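Local coordinates for protein arylalkylamine N-Acetyltransferase like 5b (Aedes aegypti, PDB 4FD4) that probably transfers acyl groups from coenzyme A thioesters, such as acetyl-CoA, to the amine of arylalkylamines such as serotonin and dopamine, at residues Asp48-Leu53 with Thr95-Lys100. Sequence-based numbering, arbitrary orientation.
Sequences DERFSL and TTETKK
Arg50 reaches from helix 46-53 to Glu97, in the short connection between helices 85-95 and 99-115, and the two join in a salt bridge at the protein surface. From CB the arginine chain sets out toward the other segment, and CG and CD carry it outward in extended form. The chain then bends by rotation about the CG-CD bond (chi3 59°), which swings NE and the guanidinium round to the carboxylate. Arg50 CZ is 3.8 Å from Glu97 OE1, and Arg50 NH1 stays 3.7 Å from Glu97 OE2, too far for a second hydrogen bond. Arg50 NH2 does the gripping: it donates to Glu97 OE1 at 2.8 Å, the N-H...O angle being 148°. The acceptor lies at the guanidinium edge, slightly tilted from its plane, and accepts the N-H through its syn lone pair, on the side of the other oxygen. Glu97 OE2 is 3.4 Å from Arg50 NH2, and with the two planar groups 53° apart the pair is a single-bond grip rather than a flat two-pronged one. The contact lies within the GNAT acetyltransferase fold: helix 46-53 precedes strand 61-66, and the loop bearing Glu97 joins helices 85-95 and 99-115, which lie in the chain between strands 71-81 and 126-134 of the mixed sheet. Long, flexible, charged residues suit a solvent-exposed site where the two backbones stay apart and the charged ends meet. Short polar residues suit the turn: Thr98 is the N-cap of helix 99-115, its side chain capping a backbone N, while Asp47 OD1 is hydrogen-bonded to both Thr98 N and Thr96 OG1. Deeper down, buried Lys100 NZ hydrogen-bonds to the backbone O of Thr35, Gly41 and Ser43.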
loop_
_atom_site.group_PDB
_atom_site.type_symbol
_atom_site.label_atom_id
_atom_site.label_comp_id
_atom_site.label_asym_id
_atom_site.label_seq_id
_atom_site.Cartn_x
_atom_site.Cartn_y
_atom_site.Cartn_z
ATOM N N ASP A 48 12.645 -1.576 2.748
ATOM C CA ASP A 48 11.217 -1.278 2.752
ATOM C C ASP A 48 11.026 0.134 2.184
ATOM O O ASP A 48 10.290 0.377 1.208
ATOM C CB ASP A 48 10.753 -1.337 4.218
ATOM C CG ASP A 48 9.250 -1.453 4.378
ATOM O OD1 ASP A 48 8.807 -2.102 5.352
ATOM O OD2 ASP A 48 8.506 -0.896 3.544
ATOM N N GLU A 49 11.719 1.076 2.813
ATOM C CA GLU A 49 11.708 2.455 2.392
ATOM C C GLU A 49 12.091 2.620 0.919
ATOM O O GLU A 49 11.438 3.348 0.158
ATOM C CB GLU A 49 12.685 3.226 3.283
ATOM C CG GLU A 49 12.636 4.708 3.146
ATOM C CD GLU A 49 13.363 5.381 4.300
ATOM O OE1 GLU A 49 12.808 5.424 5.424
ATOM O OE2 GLU A 49 14.500 5.830 4.081
ATOM N N ARG A 50 13.152 1.943 0.503
ATOM C CA ARG A 50 13.579 2.019 -0.884
ATOM C C ARG A 50 12.484 1.551 -1.831
ATOM O O ARG A 50 12.278 2.146 -2.902
ATOM C CB ARG A 50 14.846 1.194 -1.119
ATOM C CG ARG A 50 15.412 1.346 -2.524
ATOM C CD ARG A 50 16.774 0.680 -2.674
ATOM N NE ARG A 50 16.704 -0.743 -2.365
ATOM C CZ ARG A 50 17.204 -1.293 -1.263
ATOM N NH1 ARG A 50 17.830 -0.536 -0.366
ATOM N NH2 ARG A 50 17.082 -2.602 -1.062
ATOM N N PHE A 51 11.803 0.473 -1.454
ATOM C CA PHE A 51 10.689 -0.004 -2.269
ATOM C C PHE A 51 9.643 1.100 -2.424
ATOM O O PHE A 51 9.247 1.443 -3.536
ATOM C CB PHE A 51 10.036 -1.231 -1.644
ATOM C CG PHE A 51 8.794 -1.709 -2.385
ATOM C CD1 PHE A 51 7.525 -1.457 -1.883
ATOM C CD2 PHE A 51 8.909 -2.408 -3.579
ATOM C CE1 PHE A 51 6.382 -1.890 -2.564
ATOM C CE2 PHE A 51 7.775 -2.853 -4.265
ATOM C CZ PHE A 51 6.512 -2.592 -3.758
ATOM N N SER A 52 9.193 1.654 -1.303
ATOM C CA SER A 52 8.148 2.666 -1.371
ATOM C C SER A 52 8.554 3.904 -2.178
ATOM O O SER A 52 7.764 4.425 -2.965
ATOM C CB SER A 52 7.685 3.050 0.033
ATOM O OG SER A 52 7.198 1.905 0.706
ATOM N N LEU A 53 9.787 4.368 -2.006
ATOM C CA LEU A 53 10.222 5.571 -2.694
ATOM C C LEU A 53 10.513 5.325 -4.174
ATOM O O LEU A 53 10.510 6.266 -4.963
ATOM C CB LEU A 53 11.453 6.172 -2.019
ATOM C CG LEU A 53 11.277 6.750 -0.613
ATOM C CD1 LEU A 53 12.638 7.240 -0.107
ATOM C CD2 LEU A 53 10.269 7.895 -0.584
ATOM N N THR A 95 17.087 -12.146 -1.820
ATOM C CA THR A 95 18.349 -11.425 -2.014
ATOM C C THR A 95 18.398 -10.070 -1.284
ATOM O O THR A 95 19.430 -9.392 -1.270
ATOM C CB THR A 95 18.652 -11.231 -3.519
ATOM O OG1 THR A 95 17.833 -10.183 -4.052
ATOM C CG2 THR A 95 18.370 -12.511 -4.296
ATOM N N THR A 96 17.285 -9.683 -0.668
ATOM C CA THR A 96 17.184 -8.361 -0.058
ATOM C C THR A 96 18.066 -8.247 1.194
ATOM O O THR A 96 18.513 -9.256 1.740
ATOM C CB THR A 96 15.717 -8.000 0.252
ATOM O OG1 THR A 96 15.585 -6.582 0.415
ATOM C CG2 THR A 96 15.226 -8.743 1.482
ATOM N N GLU A 97 18.332 -7.023 1.634
ATOM C CA GLU A 97 19.267 -6.797 2.743
ATOM C C GLU A 97 18.775 -7.337 4.086
ATOM O O GLU A 97 19.542 -7.960 4.820
ATOM C CB GLU A 97 19.626 -5.312 2.883
ATOM C CG GLU A 97 20.513 -4.760 1.779
ATOM C CD GLU A 97 19.715 -4.120 0.656
ATOM O OE1 GLU A 97 18.500 -4.397 0.564
ATOM O OE2 GLU A 97 20.296 -3.333 -0.124
ATOM N N THR A 98 17.509 -7.102 4.424
ATOM C CA THR A 98 17.031 -7.517 5.735
ATOM C C THR A 98 16.061 -8.682 5.672
ATOM O O THR A 98 15.338 -8.853 4.688
ATOM C CB THR A 98 16.378 -6.349 6.529
ATOM O OG1 THR A 98 15.097 -6.042 5.975
ATOM C CG2 THR A 98 17.259 -5.099 6.491
ATOM N N LYS A 99 16.023 -9.474 6.738
ATOM C CA LYS A 99 15.079 -10.575 6.779
ATOM C C LYS A 99 13.656 -10.046 6.891
ATOM O O LYS A 99 12.742 -10.620 6.315
ATOM C CB LYS A 99 15.381 -11.553 7.924
ATOM C CG LYS A 99 14.309 -12.645 8.066
ATOM C CD LYS A 99 14.879 -13.956 8.581
ATOM C CE LYS A 99 13.777 -14.959 8.898
ATOM N NZ LYS A 99 12.818 -15.143 7.776
ATOM N N LYS A 100 13.466 -8.949 7.624
ATOM C CA LYS A 100 12.116 -8.419 7.811
ATOM C C LYS A 100 11.472 -8.058 6.480
ATOM O O LYS A 100 10.302 -8.390 6.230
ATOM C CB LYS A 100 12.110 -7.194 8.727
ATOM C CG LYS A 100 10.717 -6.581 8.879
ATOM C CD LYS A 100 10.661 -5.513 9.963
ATOM C CE LYS A 100 9.281 -4.893 10.048
ATOM N NZ LYS A 100 9.061 -4.129 11.321
#